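Local structure of PrgZ (Enterococcus faecalis, 4FAJ) at residues Gln216-Ile219 with Lys220-Lys224; Phe453-Arg456 with Leu457-Asp461. The protein binds a peptide pheromone as a membrane-anchored extracellular receptor and, as in related solute-binding proteins, probably delivers it to a peptide transporter. All blocks are in the same frame, centred on the assembly; numbering follows the deposited sequence.

Contact 1: Gln216-Ile219 with Lys220-Lys224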
loop_
_atom_site.group_PDB
_atom_site.type_symbol
_atom_site.label_atom_id
_atom_site.label_comp_id
_atom_site.label_asym_id
_atom_site.label_seq_id
_atom_site.Cartn_x
_atom_site.Cartn_y
_atom_site.Cartn_z
ATOM N N GLN A 216 -10.780 15.357 -17.681
ATOM C CA GLN A 216 -12.234 15.410 -17.816
ATOM C C GLN A 216 -12.723 14.862 -19.160
ATOM O O GLN A 216 -13.702 14.121 -19.200
ATOM C CB GLN A 216 -12.748 16.835 -17.623
ATOM C CG GLN A 216 -12.796 17.307 -16.191
ATOM C CD GLN A 216 -13.071 18.789 -16.107
ATOM O OE1 GLN A 216 -12.161 19.609 -16.254
ATOM N NE2 GLN A 216 -14.330 19.147 -15.894
ATOM N N LYS A 217 -12.051 15.230 -20.246
ATOM C CA LYS A 217 -12.427 14.780 -21.596
ATOM C C LYS A 217 -12.388 13.249 -21.721
ATOM O O LYS A 217 -13.317 12.635 -22.250
ATOM C CB LYS A 217 -11.502 15.428 -22.635
ATOM C CG LYS A 217 -11.723 14.988 -24.082
ATOM C CD LYS A 217 -11.051 15.961 -25.061
ATOM C CE LYS A 217 -10.918 15.361 -26.448
ATOM N NZ LYS A 217 -9.831 14.343 -26.487
ATOM N N ALA A 218 -11.306 12.645 -21.234
ATOM C CA ALA A 218 -11.157 11.186 -21.215
ATOM C C ALA A 218 -12.218 10.492 -20.356
ATOM O O ALA A 218 -12.744 9.447 -20.753
ATOM C CB ALA A 218 -9.763 10.792 -20.726
ATOM N N ILE A 219 -12.521 11.066 -19.193
ATOM C CA ILE A 219 -13.525 10.501 -18.293
ATOM C C ILE A 219 -14.914 10.548 -18.941
ATOM O O ILE A 219 -15.683 9.592 -18.845
ATOM C CB ILE A 219 -13.551 11.238 -16.926
ATOM C CG1 ILE A 219 -12.261 10.961 -16.136
ATOM C CG2 ILE A 219 -14.785 10.844 -16.107
ATOM C CD1 ILE A 219 -12.169 9.546 -15.559
ATOM N N LYS A 220 -15.227 11.656 -19.601
ATOM C CA LYS A 220 -16.505 11.784 -20.300
ATOM C C LYS A 220 -16.609 10.780 -21.445
ATOM O O LYS A 220 -17.680 10.228 -21.693
ATOM C CB LYS A 220 -16.689 13.195 -20.840
ATOM C CG LYS A 220 -16.905 14.254 -19.774
ATOM C CD LYS A 220 -16.771 15.625 -20.419
ATOM C CE LYS A 220 -17.049 16.755 -19.464
ATOM N NZ LYS A 220 -17.145 18.052 -20.229
ATOM N N GLU A 221 -15.486 10.544 -22.121
ATOM C CA GLU A 221 -15.444 9.678 -23.292
ATOM C C GLU A 221 -15.569 8.206 -22.922
ATOM O O GLU A 221 -16.341 7.473 -23.537
ATOM C CB GLU A 221 -14.139 9.909 -24.063
ATOM C CG GLU A 221 -13.990 9.088 -25.346
ATOM C CD GLU A 221 -15.078 9.378 -26.375
ATOM O OE1 GLU A 221 -15.609 10.508 -26.402
ATOM O OE2 GLU A 221 -15.401 8.470 -27.168
ATOM N N TYR A 222 -14.799 7.775 -21.925
ATOM C CA TYR A 222 -14.716 6.363 -21.573
ATOM C C TYR A 222 -15.684 5.949 -20.472
ATOM O O TYR A 222 -16.008 4.771 -20.357
ATOM C CB TYR A 222 -13.269 6.006 -21.201
ATOM C CG TYR A 222 -12.326 6.179 -22.369
ATOM C CD1 TYR A 222 -12.550 5.501 -23.564
ATOM C CD2 TYR A 222 -11.220 7.022 -22.291
ATOM C CE1 TYR A 222 -11.710 5.654 -24.648
ATOM C CE2 TYR A 222 -10.366 7.181 -23.375
ATOM C CZ TYR A 222 -10.626 6.489 -24.555
ATOM O OH TYR A 222 -9.801 6.610 -25.644
ATOM N N GLY A 223 -16.149 6.911 -19.676
ATOM C CA GLY A 223 -17.078 6.646 -18.570
ATOM C C GLY A 223 -16.700 5.455 -17.701
ATOM O O GLY A 223 -15.607 5.406 -17.125
ATOM N N LYS A 224 -17.608 4.486 -17.614
ATOM C CA LYS A 224 -17.398 3.286 -16.792
ATOM C C LYS A 224 -16.242 2.404 -17.260
ATOM O O LYS A 224 -15.743 1.584 -16.494
ATOM C CB LYS A 224 -18.672 2.441 -16.760
ATOM C CG LYS A 224 -19.770 2.978 -15.844
ATOM C CD LYS A 224 -21.067 2.186 -16.050
ATOM C CE LYS A 224 -21.923 2.131 -14.789
ATOM N NZ LYS A 224 -23.123 1.262 -15.011
#
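With CG set opposite its own carbonyl carbon (chi1 -64°), the Y222 side chain folds back along the helix toward A218, one turn earlier. Its CD2 comes to 3.3 Å from A218 O and 4.3 Å from A218 CB, a contact for which the small methyl of alanine leaves room beside the broad ring. K220 has a similar first torsion (-69°), which lays its CG 3.3 Å from Q216 O; beyond that the chain runs out extended, as suits a lysine on an exposed helix flank. Next to Y222, the CG of E221 sits over the centre of the tyrosine ring. The backbone bonds follow the i to i+4 pattern: K220 N reaches Q216 O at 2.9 Å, and G223 N ends the series at I219 O, 2.8 Å away, by a more bent bond. At the other end, the backbone N of Q216 is hydrogen-bonded to D141 OD1, while I219 and Q216 pack on helix 139-150. G223 takes a positive phi (46°), which glycine adopts easily because it lacks a CB. This is the C-terminus of a short surface helix, where a glycine with positive phi follows the last helical residue.

Contact 2: Phe453-Arg456 with Leu457-Asp461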
loop_
_atom_site.group_PDB
_atom_site.type_symbol
_atom_site.label_atom_id
_atom_site.label_comp_id
_atom_site.label_asym_id
_atom_site.label_seq_id
_atom_site.Cartn_x
_atom_site.Cartn_y
_atom_site.Cartn_z
ATOM N N PHE A 453 -7.332 -12.704 -5.379
ATOM C CA PHE A 453 -7.084 -12.401 -3.970
ATOM C C PHE A 453 -7.714 -11.046 -3.596
ATOM O O PHE A 453 -8.431 -10.952 -2.609
ATOM C CB PHE A 453 -5.567 -12.401 -3.706
ATOM C CG PHE A 453 -5.169 -12.545 -2.258
ATOM C CD1 PHE A 453 -6.094 -12.483 -1.209
ATOM C CD2 PHE A 453 -3.822 -12.697 -1.940
ATOM C CE1 PHE A 453 -5.681 -12.602 0.115
ATOM C CE2 PHE A 453 -3.412 -12.811 -0.614
ATOM C CZ PHE A 453 -4.343 -12.754 0.409
ATOM N N MET A 454 -7.477 -10.005 -4.391
ATOM C CA MET A 454 -8.058 -8.688 -4.095
ATOM C C MET A 454 -9.576 -8.747 -4.028
ATOM O O MET A 454 -10.177 -8.165 -3.126
ATOM C CB MET A 454 -7.629 -7.631 -5.118
ATOM C CG MET A 454 -6.148 -7.285 -5.061
ATOM S SD MET A 454 -5.717 -6.181 -3.705
ATOM C CE MET A 454 -6.077 -4.601 -4.470
ATOM N N GLU A 455 -10.188 -9.473 -4.966
ATOM C CA GLU A 455 -11.643 -9.594 -5.025
ATOM C C GLU A 455 -12.202 -10.323 -3.791
ATOM O O GLU A 455 -13.211 -9.903 -3.214
ATOM C CB GLU A 455 -12.055 -10.310 -6.319
ATOM C CG GLU A 455 -13.552 -10.566 -6.473
ATOM C CD GLU A 455 -13.862 -11.413 -7.689
ATOM O OE1 GLU A 455 -14.007 -12.652 -7.537
ATOM O OE2 GLU A 455 -13.943 -10.844 -8.802
ATOM N N ARG A 456 -11.545 -11.402 -3.382
ATOM C CA ARG A 456 -11.998 -12.151 -2.212
ATOM C C ARG A 456 -11.842 -11.346 -0.917
ATOM O O ARG A 456 -12.675 -11.454 -0.030
ATOM C CB ARG A 456 -11.286 -13.496 -2.124
ATOM C CG ARG A 456 -11.717 -14.442 -3.239
ATOM C CD ARG A 456 -11.102 -15.812 -3.109
ATOM N NE ARG A 456 -11.480 -16.463 -1.860
ATOM C CZ ARG A 456 -11.156 -17.710 -1.533
ATOM N NH1 ARG A 456 -10.451 -18.472 -2.371
ATOM N NH2 ARG A 456 -11.551 -18.201 -0.365
ATOM N N LEU A 457 -10.798 -10.528 -0.823
ATOM C CA LEU A 457 -10.641 -9.634 0.332
ATOM C C LEU A 457 -11.770 -8.613 0.375
ATOM O O LEU A 457 -12.356 -8.393 1.430
ATOM C CB LEU A 457 -9.299 -8.901 0.308
ATOM C CG LEU A 457 -8.086 -9.725 0.742
ATOM C CD1 LEU A 457 -6.815 -8.971 0.399
ATOM C CD2 LEU A 457 -8.148 -10.073 2.255
ATOM N N THR A 458 -12.080 -8.015 -0.779
ATOM C CA THR A 458 -13.143 -7.010 -0.865
ATOM C C THR A 458 -14.492 -7.594 -0.462
ATOM O O THR A 458 -15.263 -6.929 0.217
ATOM C CB THR A 458 -13.241 -6.377 -2.278
ATOM O OG1 THR A 458 -11.998 -5.762 -2.613
ATOM C CG2 THR A 458 -14.354 -5.312 -2.345
ATOM N N LYS A 459 -14.757 -8.840 -0.860
ATOM C CA LYS A 459 -16.019 -9.514 -0.541
ATOM C C LYS A 459 -16.013 -10.228 0.817
ATOM O O LYS A 459 -17.035 -10.776 1.229
ATOM C CB LYS A 459 -16.381 -10.516 -1.652
ATOM C CG LYS A 459 -16.607 -9.857 -3.016
ATOM C CD LYS A 459 -16.784 -10.899 -4.125
ATOM C CE LYS A 459 -17.280 -10.268 -5.424
ATOM N NZ LYS A 459 -18.767 -10.121 -5.452
ATOM N N LYS A 460 -14.871 -10.219 1.507
ATOM C CA LYS A 460 -14.674 -10.972 2.763
ATOM C C LYS A 460 -14.874 -12.480 2.593
ATOM O O LYS A 460 -15.308 -13.186 3.510
ATOM C CB LYS A 460 -15.540 -10.412 3.903
ATOM C CG LYS A 460 -15.322 -8.927 4.179
ATOM C CD LYS A 460 -16.070 -8.479 5.431
ATOM C CE LYS A 460 -15.680 -7.069 5.871
ATOM N NZ LYS A 460 -16.024 -6.032 4.857
ATOM N N ASP A 461 -14.513 -12.971 1.415
ATOM C CA ASP A 461 -14.619 -14.388 1.075
ATOM C C ASP A 461 -13.310 -15.062 1.488
ATOM O O ASP A 461 -12.540 -15.551 0.659
ATOM C CB ASP A 461 -14.891 -14.543 -0.427
ATOM C CG ASP A 461 -15.169 -15.985 -0.838
ATOM O OD1 ASP A 461 -15.355 -16.858 0.039
ATOM O OD2 ASP A 461 -15.209 -16.246 -2.061
#
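R456 and D461 meet where the chain leaves the helix. Two nitrogens on one edge of the guanidinium converge on a single acceptor, D461 O, which lies in the plane of the group: R456 NE is 2.9 Å from it, approaching nearly along the C=O axis, and R456 NH2 is 3.0 Å away, above the carbonyl plane. A bend at the third torsion of R456 (chi3 61°) turns the head group to present this edge. The D461 carboxylate adds a looser pull, since OD2 is 3.7 Å from R456 NE, a long salt bridge well out of the guanidinium plane in which charge alone counts. Arginine suits the place, as its head carries several N-H groups and a charge that would probably offset the negative end of the helix dipole; its side chain also touches L416 of strand 412-418.

The backbone itself makes a Schellman motif here. D461 N binds R456 O at 2.8 Å, and inside that loop K460 N binds L457 O at 3.1 Å, with K460 in positive phi (59°) although it is not a glycine.

L457 faces the interior. Its CG lies 3.8 Å from F453 CE1, one helical turn back, and its CD1 is near the ring atoms CD1 and CE1 of F453. Both residues touch S465 of strand 464-470, and the branched leucine offers methyls to the ring. F453, L457 and M454 each also pack on an apolar side chain of the bound peptide, which is consistent with three apolar residues on this part of the helix. On the exposed flank, E455 and K459 run side by side, CG of E455 3.9 Å from CE of K459, with their charged ends apart.

Overall arrangement
From the N terminus, contact 1 comes first and is finished before contact 2 begins, so the two are in series and neither encloses nor crosses the other. Both are local and close no long loop. Contact 1 spans the whole of helix 216-222 and its exit, at the surface against helix 139-150. Contact 2 spans the C-terminal part of helix 450-459 and its exit; that helix connects parallel-running strands 442-448 and 464-470, which flank strand 412-418 in the mixed sheet, so it belongs to a beta-alpha-beta crossover and lies beside the bound peptide. The centres of contact 1 and contact 2 are about 28 Å apart, and their nearest atoms about 15 Å, without touching.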